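Local atomic coordinates of membrane protein implicated in regulation of membrane protease activity (PDB entry 3CP0), a protein that is of unconfirmed function but, as an NfeD-like soluble domain of a membrane protein, probably helps regulate membrane protease activity through partner binding. Residues Ala23-Arg28 with Ile69-Thr74; Trp49-Met54 with Ala76-Glu81; Arg28-Glu33 with Gly63-Val68. All blocks are in the same frame, centred on the assembly; numbering follows the deposited sequence. Where two conformers were deposited one is given.

Contact 1. Residues Ala23-Arg28 with Ile69-Thr74. With ZN (zinc ion), chain B.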
loop_
_atom_site.group_PDB
_atom_site.type_symbol
_atom_site.label_atom_id
_atom_site.label_comp_id
_atom_site.label_asym_id
_atom_site.label_seq_id
_atom_site.Cartn_x
_atom_site.Cartn_y
_atom_site.Cartn_z
ATOM N N ALA A 23 -6.193 0.321 -12.247
ATOM C CA ALA A 23 -5.998 1.779 -12.486
ATOM C C ALA A 23 -5.377 2.466 -11.268
ATOM O O ALA A 23 -4.884 3.601 -11.371
ATOM C CB ALA A 23 -7.308 2.445 -12.827
ATOM N N LEU A 24 -5.398 1.770 -10.130
ATOM C CA LEU A 24 -4.793 2.291 -8.889
ATOM C C LEU A 24 -3.251 2.171 -8.873
ATOM O O LEU A 24 -2.594 2.788 -8.064
ATOM C CB LEU A 24 -5.378 1.639 -7.641
ATOM C CG LEU A 24 -6.866 1.995 -7.433
ATOM C CD1 LEU A 24 -7.374 1.238 -6.243
ATOM C CD2 LEU A 24 -7.122 3.520 -7.286
ATOM N N VAL A 25 -2.707 1.374 -9.786
ATOM C CA VAL A 25 -1.271 1.130 -9.752
ATOM C C VAL A 25 -0.603 2.404 -10.222
ATOM O O VAL A 25 -0.972 2.946 -11.247
ATOM C CB VAL A 25 -0.940 -0.085 -10.623
ATOM C CG1 VAL A 25 0.506 -0.266 -10.693
ATOM C CG2 VAL A 25 -1.627 -1.329 -10.023
ATOM N N GLY A 26 0.372 2.864 -9.445
ATOM C CA GLY A 26 1.081 4.088 -9.678
ATOM C C GLY A 26 0.586 5.190 -8.745
ATOM O O GLY A 26 1.269 6.216 -8.610
ATOM N N HIS A 27 -0.545 4.972 -8.079
ATOM C CA HIS A 27 -1.018 5.986 -7.077
ATOM C C HIS A 27 -0.152 5.954 -5.831
ATOM O O HIS A 27 0.287 4.866 -5.393
ATOM C CB HIS A 27 -2.439 5.661 -6.575
ATOM C CG HIS A 27 -3.549 6.007 -7.539
ATOM N ND1 HIS A 27 -3.466 5.825 -8.913
ATOM C CD2 HIS A 27 -4.809 6.469 -7.292
ATOM C CE1 HIS A 27 -4.621 6.172 -9.463
ATOM N NE2 HIS A 27 -5.434 6.587 -8.502
ATOM N N ARG A 28 0.023 7.104 -5.195
ATOM C CA ARG A 28 0.544 7.112 -3.831
ATOM C C ARG A 28 -0.553 6.796 -2.813
ATOM O O ARG A 28 -1.771 6.967 -3.089
ATOM C CB ARG A 28 1.167 8.456 -3.561
ATOM C CG ARG A 28 2.481 8.580 -4.424
ATOM C CD ARG A 28 2.838 9.994 -4.499
ATOM N NE ARG A 28 4.024 10.169 -5.336
ATOM C CZ ARG A 28 3.997 10.289 -6.666
ATOM N NH1 ARG A 28 2.820 10.267 -7.334
ATOM N NH2 ARG A 28 5.136 10.460 -7.324
ATOM N N ILE A 69 2.463 -0.294 -6.285
ATOM C CA ILE A 69 3.145 -0.823 -7.479
ATOM C C ILE A 69 2.522 -2.075 -8.094
ATOM O O ILE A 69 2.937 -2.565 -9.113
ATOM C CB ILE A 69 4.724 -0.949 -7.225
ATOM C CG1 ILE A 69 5.022 -1.795 -5.983
ATOM C CG2 ILE A 69 5.328 0.429 -7.052
ATOM C CD1 ILE A 69 4.601 -3.227 -6.128
ATOM N N ASP A 70 1.517 -2.581 -7.414
ATOM C CA ASP A 70 0.758 -3.747 -7.901
ATOM C C ASP A 70 -0.517 -3.855 -7.092
ATOM O O ASP A 70 -0.642 -3.281 -6.036
ATOM C CB ASP A 70 1.612 -5.005 -7.767
ATOM C CG ASP A 70 1.028 -6.186 -8.573
ATOM O OD1 ASP A 70 0.077 -6.012 -9.398
ATOM O OD2 ASP A 70 1.502 -7.298 -8.262
ATOM N N ILE A 71 -1.498 -4.567 -7.628
ATOM C CA ILE A 71 -2.729 -4.855 -6.875
ATOM C C ILE A 71 -2.918 -6.350 -7.057
ATOM O O ILE A 71 -2.882 -6.861 -8.207
ATOM C CB ILE A 71 -3.936 -4.137 -7.457
ATOM C CG1 ILE A 71 -3.882 -2.612 -7.290
ATOM C CG2 ILE A 71 -5.255 -4.688 -6.800
ATOM C CD1 ILE A 71 -4.369 -2.013 -5.979
ATOM N N GLN A 72 -3.133 -7.061 -5.951
ATOM C CA GLN A 72 -3.422 -8.491 -6.025
ATOM C C GLN A 72 -4.811 -8.724 -5.418
ATOM O O GLN A 72 -4.963 -8.653 -4.204
ATOM C CB GLN A 72 -2.357 -9.277 -5.266
ATOM C CG GLN A 72 -0.910 -9.053 -5.761
ATOM C CD GLN A 72 0.140 -9.767 -4.905
ATOM O OE1 GLN A 72 -0.167 -10.339 -3.849
ATOM N NE2 GLN A 72 1.403 -9.737 -5.367
ATOM N N GLY A 73 -5.816 -8.980 -6.257
ATOM C CA GLY A 73 -7.254 -9.018 -5.786
ATOM C C GLY A 73 -7.644 -7.605 -5.365
ATOM O O GLY A 73 -7.772 -6.708 -6.210
ATOM N N THR A 74 -7.807 -7.372 -4.065
ATOM C CA THR A 74 -8.143 -6.067 -3.546
ATOM C C THR A 74 -7.070 -5.606 -2.543
ATOM O O THR A 74 -7.364 -4.800 -1.631
ATOM C CB THR A 74 -9.509 -6.015 -2.894
ATOM O OG1 THR A 74 -9.700 -7.150 -2.020
ATOM C CG2 THR A 74 -10.612 -6.029 -3.966
HETATM ZN ZN ZN B . -7.365 7.245 -8.663
HETATM O O HOH W 1 -8.193 6.063 -10.225
#
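The type II turn from L24 to H27, just ahead of strand 28-31, is laid against the end of strand 65-72, with V25 as the residue that reaches across. Its two methyls divide the work. CG1, anti to the backbone N (chi1 175°), comes to the carbonyl of I69 at 3.7 Å from I69 O, while CG2 rests beside I71, with V25 CG2 3.8 Å from I71 CG1. The V25 and I71 side chains run antiparallel alongside one another, so they meet along their flanks. The far end of I71 meets L24: I71 CD1 is 4.1 Å from L24 CB. No hydrogen bond links 23-28 to 69-74, and only 195 Å² is buried between them; the contact is apolar and modest.

The turn is closed by its own bond, H27 N to L24 O at 3.0 Å, and G26 sits at its third position with positive phi (103°). H27, the last residue of the turn, binds a zinc ion through NE2, 2.0 Å from the metal. D45 and a water also bind it, the water O lying 2.1 Å from the zinc ion. L24 CA lies over one face of the imidazole, toward its rim. On the strand side, D70 OD1 forms a salt bridge with R22, and the D70 side chain comes within about 2 Å (nearest atoms) of a second zinc ion; its bond from I71 N is weak. I69 and D70 together stand opposite the single residue I77, a classic beta bulge. A glycine-containing type II turn thus packs on the bulged part of strand 65-72 and carries a zinc ligand.

Contact 2. Residues Trp49-Met54 with Ala76-Glu81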
loop_
_atom_site.group_PDB
_atom_site.type_symbol
_atom_site.label_atom_id
_atom_site.label_comp_id
_atom_site.label_asym_id
_atom_site.label_seq_id
_atom_site.Cartn_x
_atom_site.Cartn_y
_atom_site.Cartn_z
ATOM N N TRP A 49 -7.783 0.776 2.023
ATOM C CA TRP A 49 -7.418 -0.448 1.324
ATOM C C TRP A 49 -6.451 -1.263 2.173
ATOM O O TRP A 49 -5.522 -0.739 2.777
ATOM C CB TRP A 49 -6.673 -0.106 0.013
ATOM C CG TRP A 49 -7.572 0.370 -0.999
ATOM C CD1 TRP A 49 -8.202 1.588 -1.052
ATOM C CD2 TRP A 49 -7.980 -0.351 -2.156
ATOM N NE1 TRP A 49 -8.986 1.660 -2.199
ATOM C CE2 TRP A 49 -8.886 0.471 -2.869
ATOM C CE3 TRP A 49 -7.680 -1.620 -2.642
ATOM C CZ2 TRP A 49 -9.510 0.047 -4.063
ATOM C CZ3 TRP A 49 -8.273 -2.039 -3.833
ATOM C CH2 TRP A 49 -9.177 -1.204 -4.528
ATOM N N SER A 50 -6.611 -2.583 2.121
ATOM C CA SER A 50 -5.561 -3.479 2.628
ATOM C C SER A 50 -4.294 -3.283 1.831
ATOM O O SER A 50 -4.330 -3.063 0.604
ATOM C CB SER A 50 -5.996 -4.922 2.472
ATOM O OG SER A 50 -7.133 -5.205 3.335
ATOM N N ALA A 51 -3.144 -3.470 2.488
ATOM C CA ALA A 51 -1.850 -3.307 1.811
ATOM C C ALA A 51 -0.809 -4.263 2.389
ATOM O O ALA A 51 -0.909 -4.669 3.561
ATOM C CB ALA A 51 -1.338 -1.847 1.934
ATOM N N ARG A 52 0.135 -4.656 1.543
ATOM C CA ARG A 52 1.270 -5.495 1.941
ATOM C C ARG A 52 2.518 -4.860 1.333
ATOM O O ARG A 52 2.446 -4.174 0.312
ATOM C CB ARG A 52 1.126 -6.910 1.356
ATOM C CG ARG A 52 0.028 -7.779 2.003
ATOM C CD ARG A 52 -0.166 -7.584 3.511
ATOM N NE ARG A 52 -1.355 -8.316 4.000
ATOM C CZ ARG A 52 -2.496 -7.765 4.424
ATOM N NH1 ARG A 52 -2.687 -6.452 4.483
ATOM N NH2 ARG A 52 -3.476 -8.557 4.830
ATOM N N SER A 53 3.669 -5.106 1.954
ATOM C CA SER A 53 4.918 -4.588 1.388
ATOM C C SER A 53 5.323 -5.418 0.184
ATOM O O SER A 53 5.056 -6.624 0.129
ATOM C CB SER A 53 5.997 -4.625 2.458
ATOM O OG SER A 53 5.659 -3.669 3.429
HETATM N N MSE A 54 5.926 -4.754 -0.806
HETATM C CA MSE A 54 6.494 -5.473 -1.938
HETATM C C MSE A 54 7.623 -6.440 -1.487
HETATM O O MSE A 54 7.761 -7.540 -2.019
HETATM C CB MSE A 54 7.061 -4.439 -2.942
HETATM C CG MSE A 54 7.663 -5.123 -4.157
HETATM SE SE MSE A 54 8.680 -3.811 -5.150
HETATM C CE MSE A 54 10.229 -3.907 -4.002
ATOM N N ALA A 76 -3.462 -3.777 -2.063
ATOM C CA ALA A 76 -2.454 -2.956 -2.664
ATOM C C ALA A 76 -1.062 -3.465 -2.234
ATOM O O ALA A 76 -0.801 -3.685 -1.034
ATOM C CB ALA A 76 -2.649 -1.510 -2.185
ATOM N N ILE A 77 -0.170 -3.625 -3.204
ATOM C CA ILE A 77 1.203 -3.974 -2.883
ATOM C C ILE A 77 2.014 -2.690 -3.064
ATOM O O ILE A 77 2.004 -2.039 -4.141
ATOM C CB ILE A 77 1.778 -5.058 -3.856
ATOM C CG1 ILE A 77 0.851 -6.278 -4.010
ATOM C CG2 ILE A 77 3.163 -5.578 -3.417
ATOM C CD1 ILE A 77 0.428 -6.838 -2.661
ATOM N N VAL A 78 2.685 -2.332 -1.994
ATOM C CA VAL A 78 3.319 -0.984 -1.918
ATOM C C VAL A 78 4.808 -0.988 -1.752
ATOM O O VAL A 78 5.422 -1.949 -1.204
ATOM C CB VAL A 78 2.671 -0.145 -0.796
ATOM C CG1 VAL A 78 1.105 -0.074 -1.013
ATOM C CG2 VAL A 78 2.982 -0.691 0.585
ATOM N N TRP A 79 5.406 0.106 -2.208
ATOM C CA TRP A 79 6.848 0.283 -2.035
ATOM C C TRP A 79 7.157 1.756 -1.782
ATOM O O TRP A 79 6.260 2.584 -1.552
ATOM C CB TRP A 79 7.618 -0.287 -3.220
ATOM C CG TRP A 79 9.110 -0.489 -2.963
ATOM C CD1 TRP A 79 10.157 -0.023 -3.714
ATOM C CD2 TRP A 79 9.688 -1.222 -1.861
ATOM N NE1 TRP A 79 11.381 -0.402 -3.130
ATOM C CE2 TRP A 79 11.113 -1.141 -2.002
ATOM C CE3 TRP A 79 9.147 -1.934 -0.782
ATOM C CZ2 TRP A 79 12.003 -1.750 -1.077
ATOM C CZ3 TRP A 79 10.054 -2.520 0.150
ATOM C CH2 TRP A 79 11.438 -2.437 -0.036
ATOM N N LYS A 80 8.442 2.069 -1.759
ATOM C CA LYS A 80 8.916 3.415 -1.490
ATOM C C LYS A 80 8.269 4.382 -2.480
ATOM O O LYS A 80 8.102 4.064 -3.669
ATOM C CB LYS A 80 10.439 3.395 -1.655
ATOM C CG LYS A 80 11.102 2.609 -0.475
ATOM C CD LYS A 80 12.603 2.521 -0.713
ATOM C CE LYS A 80 13.306 1.721 0.424
ATOM N NZ LYS A 80 14.794 1.895 0.261
ATOM N N GLU A 81 7.974 5.579 -1.982
ATOM C CA GLU A 81 7.343 6.572 -2.816
ATOM C C GLU A 81 8.243 6.925 -3.995
ATOM O O GLU A 81 9.464 7.145 -3.851
ATOM C CB GLU A 81 7.029 7.819 -1.978
ATOM C CG GLU A 81 6.149 8.737 -2.704
ATOM C CD GLU A 81 6.004 10.126 -2.095
ATOM O OE1 GLU A 81 6.589 10.441 -0.999
ATOM O OE2 GLU A 81 5.312 10.940 -2.747
#
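With CG anti to the backbone N (chi1 -180°), the side chain of selenomethionine M54 runs out extended until a bend at chi3 (80°) swings its methyl over W79. The indole, whose own CG is also anti to its N, presents a face to it. M54 CE stands above the middle of that face, 3.5 Å from W79 CD2 and only 12° off the normal of the five-membered ring. The selenium follows, with M54 SE 4.0 Å from W79 CG, giving a CH-pi and a Met-aromatic contact together. K80 CG lies toward the rim of the opposite face, and H58 makes an edge-to-face contact with the indole.

Before M54, strands 49-53 and 76-80 pair in parallel. R52 straddles I77, its N bonding to A76 O and its O taking V78 N; A76 N to S50 O and M54 N to V78 O, the latter at 2.9 Å, extend the pattern. One face carries A51 and A76, their CB atoms 4.3 Å apart. On the other, I77 CD1 meets R52 CB at 4.1 Å, and I77 CG2 reaches M54 CA. In the conformer described, R52 NH1 bonds to A51 O from above the carbonyl plane.

The chemistry therefore divides in two: backbone polar groups hold the strands in register, while dispersion between a polarisable selenium, its methyl and the indole adds an apolar contact where strand 47-53 ends.

Contact 3. Residues Arg28-Glu33 with Gly63-Val68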
loop_
_atom_site.group_PDB
_atom_site.type_symbol
_atom_site.label_atom_id
_atom_site.label_comp_id
_atom_site.label_asym_id
_atom_site.label_seq_id
_atom_site.Cartn_x
_atom_site.Cartn_y
_atom_site.Cartn_z
ATOM N N ARG A 28 0.023 7.104 -5.195
ATOM C CA ARG A 28 0.544 7.112 -3.831
ATOM C C ARG A 28 -0.553 6.796 -2.813
ATOM O O ARG A 28 -1.771 6.967 -3.089
ATOM C CB ARG A 28 1.167 8.456 -3.561
ATOM C CG ARG A 28 2.481 8.580 -4.424
ATOM C CD ARG A 28 2.838 9.994 -4.499
ATOM N NE ARG A 28 4.024 10.169 -5.336
ATOM C CZ ARG A 28 3.997 10.289 -6.666
ATOM N NH1 ARG A 28 2.820 10.267 -7.334
ATOM N NH2 ARG A 28 5.136 10.460 -7.324
ATOM N N ALA A 29 -0.144 6.422 -1.605
ATOM C CA ALA A 29 -1.122 6.140 -0.538
ATOM C C ALA A 29 -0.473 6.479 0.798
ATOM O O ALA A 29 0.752 6.370 0.950
ATOM C CB ALA A 29 -1.527 4.663 -0.579
ATOM N N GLU A 30 -1.321 6.737 1.769
ATOM C CA GLU A 30 -0.840 7.102 3.095
ATOM C C GLU A 30 -1.065 5.931 4.045
ATOM O O GLU A 30 -2.162 5.319 4.077
ATOM C CB GLU A 30 -1.609 8.337 3.544
ATOM C CG GLU A 30 -1.197 8.774 4.886
ATOM C CD GLU A 30 -1.868 10.103 5.344
ATOM O OE1 GLU A 30 -2.690 10.718 4.598
ATOM O OE2 GLU A 30 -1.543 10.521 6.464
ATOM N N VAL A 31 -0.004 5.541 4.750
ATOM C CA VAL A 31 -0.113 4.361 5.628
ATOM C C VAL A 31 -0.965 4.699 6.859
ATOM O O VAL A 31 -0.702 5.687 7.562
ATOM C CB VAL A 31 1.255 3.826 6.064
ATOM C CG1 VAL A 31 1.051 2.679 7.074
ATOM C CG2 VAL A 31 2.117 3.349 4.811
ATOM N N LEU A 32 -2.027 3.915 7.079
ATOM C CA LEU A 32 -2.874 4.085 8.272
ATOM C C LEU A 32 -2.574 3.101 9.375
ATOM O O LEU A 32 -2.741 3.449 10.563
ATOM C CB LEU A 32 -4.379 3.942 7.933
ATOM C CG LEU A 32 -4.886 4.860 6.831
ATOM C CD1 LEU A 32 -6.349 4.586 6.565
ATOM C CD2 LEU A 32 -4.662 6.343 7.182
ATOM N N GLU A 33 -2.272 1.857 9.011
ATOM C CA GLU A 33 -1.754 0.884 9.973
ATOM C C GLU A 33 -0.532 0.266 9.330
ATOM O O GLU A 33 -0.525 -0.005 8.112
ATOM C CB GLU A 33 -2.787 -0.192 10.281
ATOM C CG GLU A 33 -4.180 0.324 10.568
ATOM C CD GLU A 33 -4.359 0.910 11.966
ATOM O OE1 GLU A 33 -3.391 0.949 12.776
ATOM O OE2 GLU A 33 -5.503 1.335 12.255
ATOM N N GLY A 63 1.685 6.815 8.844
ATOM C CA GLY A 63 2.020 8.182 8.446
ATOM C C GLY A 63 2.927 8.218 7.247
ATOM O O GLY A 63 3.023 9.275 6.575
ATOM N N GLU A 64 3.599 7.108 6.935
ATOM C CA GLU A 64 4.480 7.136 5.746
ATOM C C GLU A 64 3.674 7.200 4.455
ATOM O O GLU A 64 2.545 6.684 4.400
ATOM C CB GLU A 64 5.469 5.943 5.696
ATOM C CG GLU A 64 6.514 5.995 6.856
ATOM C CD GLU A 64 7.515 4.814 6.819
ATOM O OE1 GLU A 64 7.883 4.370 5.707
ATOM O OE2 GLU A 64 7.958 4.324 7.894
ATOM N N ILE A 65 4.261 7.846 3.439
ATOM C CA ILE A 65 3.665 7.818 2.091
ATOM C C ILE A 65 4.365 6.745 1.257
ATOM O O ILE A 65 5.613 6.687 1.232
ATOM C CB ILE A 65 3.821 9.201 1.365
ATOM C CG1 ILE A 65 3.308 10.355 2.249
ATOM C CG2 ILE A 65 3.089 9.112 -0.003
ATOM C CD1 ILE A 65 1.904 10.116 2.825
ATOM N N VAL A 66 3.567 5.861 0.633
ATOM C CA VAL A 66 4.094 4.801 -0.228
ATOM C C VAL A 66 3.502 4.918 -1.637
ATOM O O VAL A 66 2.563 5.721 -1.858
ATOM C CB VAL A 66 3.709 3.427 0.382
ATOM C CG1 VAL A 66 4.419 3.316 1.746
ATOM C CG2 VAL A 66 2.155 3.345 0.605
ATOM N N SER A 67 4.050 4.149 -2.573
ATOM C CA SER A 67 3.555 4.078 -3.939
ATOM C C SER A 67 2.958 2.683 -4.133
ATOM O O SER A 67 3.573 1.656 -3.744
ATOM C CB SER A 67 4.700 4.299 -4.963
ATOM O OG SER A 67 4.875 5.723 -5.133
ATOM N N VAL A 68 1.771 2.648 -4.722
ATOM C CA VAL A 68 1.141 1.349 -5.081
ATOM C C VAL A 68 1.789 0.849 -6.365
ATOM O O VAL A 68 1.741 1.528 -7.397
ATOM C CB VAL A 68 -0.396 1.479 -5.271
ATOM C CG1 VAL A 68 -0.991 0.124 -5.658
ATOM C CG2 VAL A 68 -1.057 2.025 -3.963
HETATM O O HOH W 2 1.202 11.391 6.952
#
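V31 and V66 meet at about a right angle on the tightly packed side of this antiparallel pair, V31 CG2 lying 3.8 Å from V66 CG1. V31 CG1 is anti to the backbone N (chi1 175°), which sets CG2 beside that N and turned across the strand toward V66, where it also reaches E64 O. On the same buried face A29 CB touches V66 CG2 at 4.1 Å, with V68 CG2 slightly farther off. F60 packs on both V31 and V66, and V42 adjoins A29, continuing the apolar layer.

Four backbone bonds fix the register. A29 and V66 form a hydrogen-bonded pair, in which A29 N reaches V66 O at 2.8 Å and V66 N returns to A29 O. Farther on, V31 N donates to E64 O with an angle of 169° at the hydrogen, and G63 N to V31 O. R28 with S67 and E30 with I65 are the non-hydrogen-bonded pairs flanking A29 and V66.

The face that carries these two pairs is looser and more polar: R28 and I65 are exposed and E30 partly so, although S67 is buried. I65 CD1 rests against the extended E30 side chain, 4.0 Å from E30 CG, the two crossing at a slant, while I65 CG2 meets R28 CB. Beyond the strand pair, a water bridges the segments, donating to E30 OE2 at 2.9 Å and to G63 O at 2.8 Å. R28 NE pairs with E81, and S67 OG is bonded to A82 N, so the chain's C-terminal end crosses this face.

Strand 28-31 is thus set between 65-72 on this side and 41-44 on the other, pairing the two strands that end the sheet order, as expected for an OB-clan domain.

In the fold
From the N terminus, the turn at 23-28 reaches forward to 69-74, so contact 1 closes a long loop, and contact 3 is nested inside it: 28-33 pairs with 63-68 just inside, and R28 belongs to both. Contact 2 crosses these two, since 49-54 lies within their loops but its partner 76-81 lies beyond them. Strand 65-72 is common ground for contacts 1 and 3, and its neighbour 75-80 links them to contact 2 through I69 N to I77 O and W79 N to S67 O. Together they tie strands 28-31, 47-53, 65-72 and 75-80; strand 41-44 completes the sheet between 28-31 and 47-53.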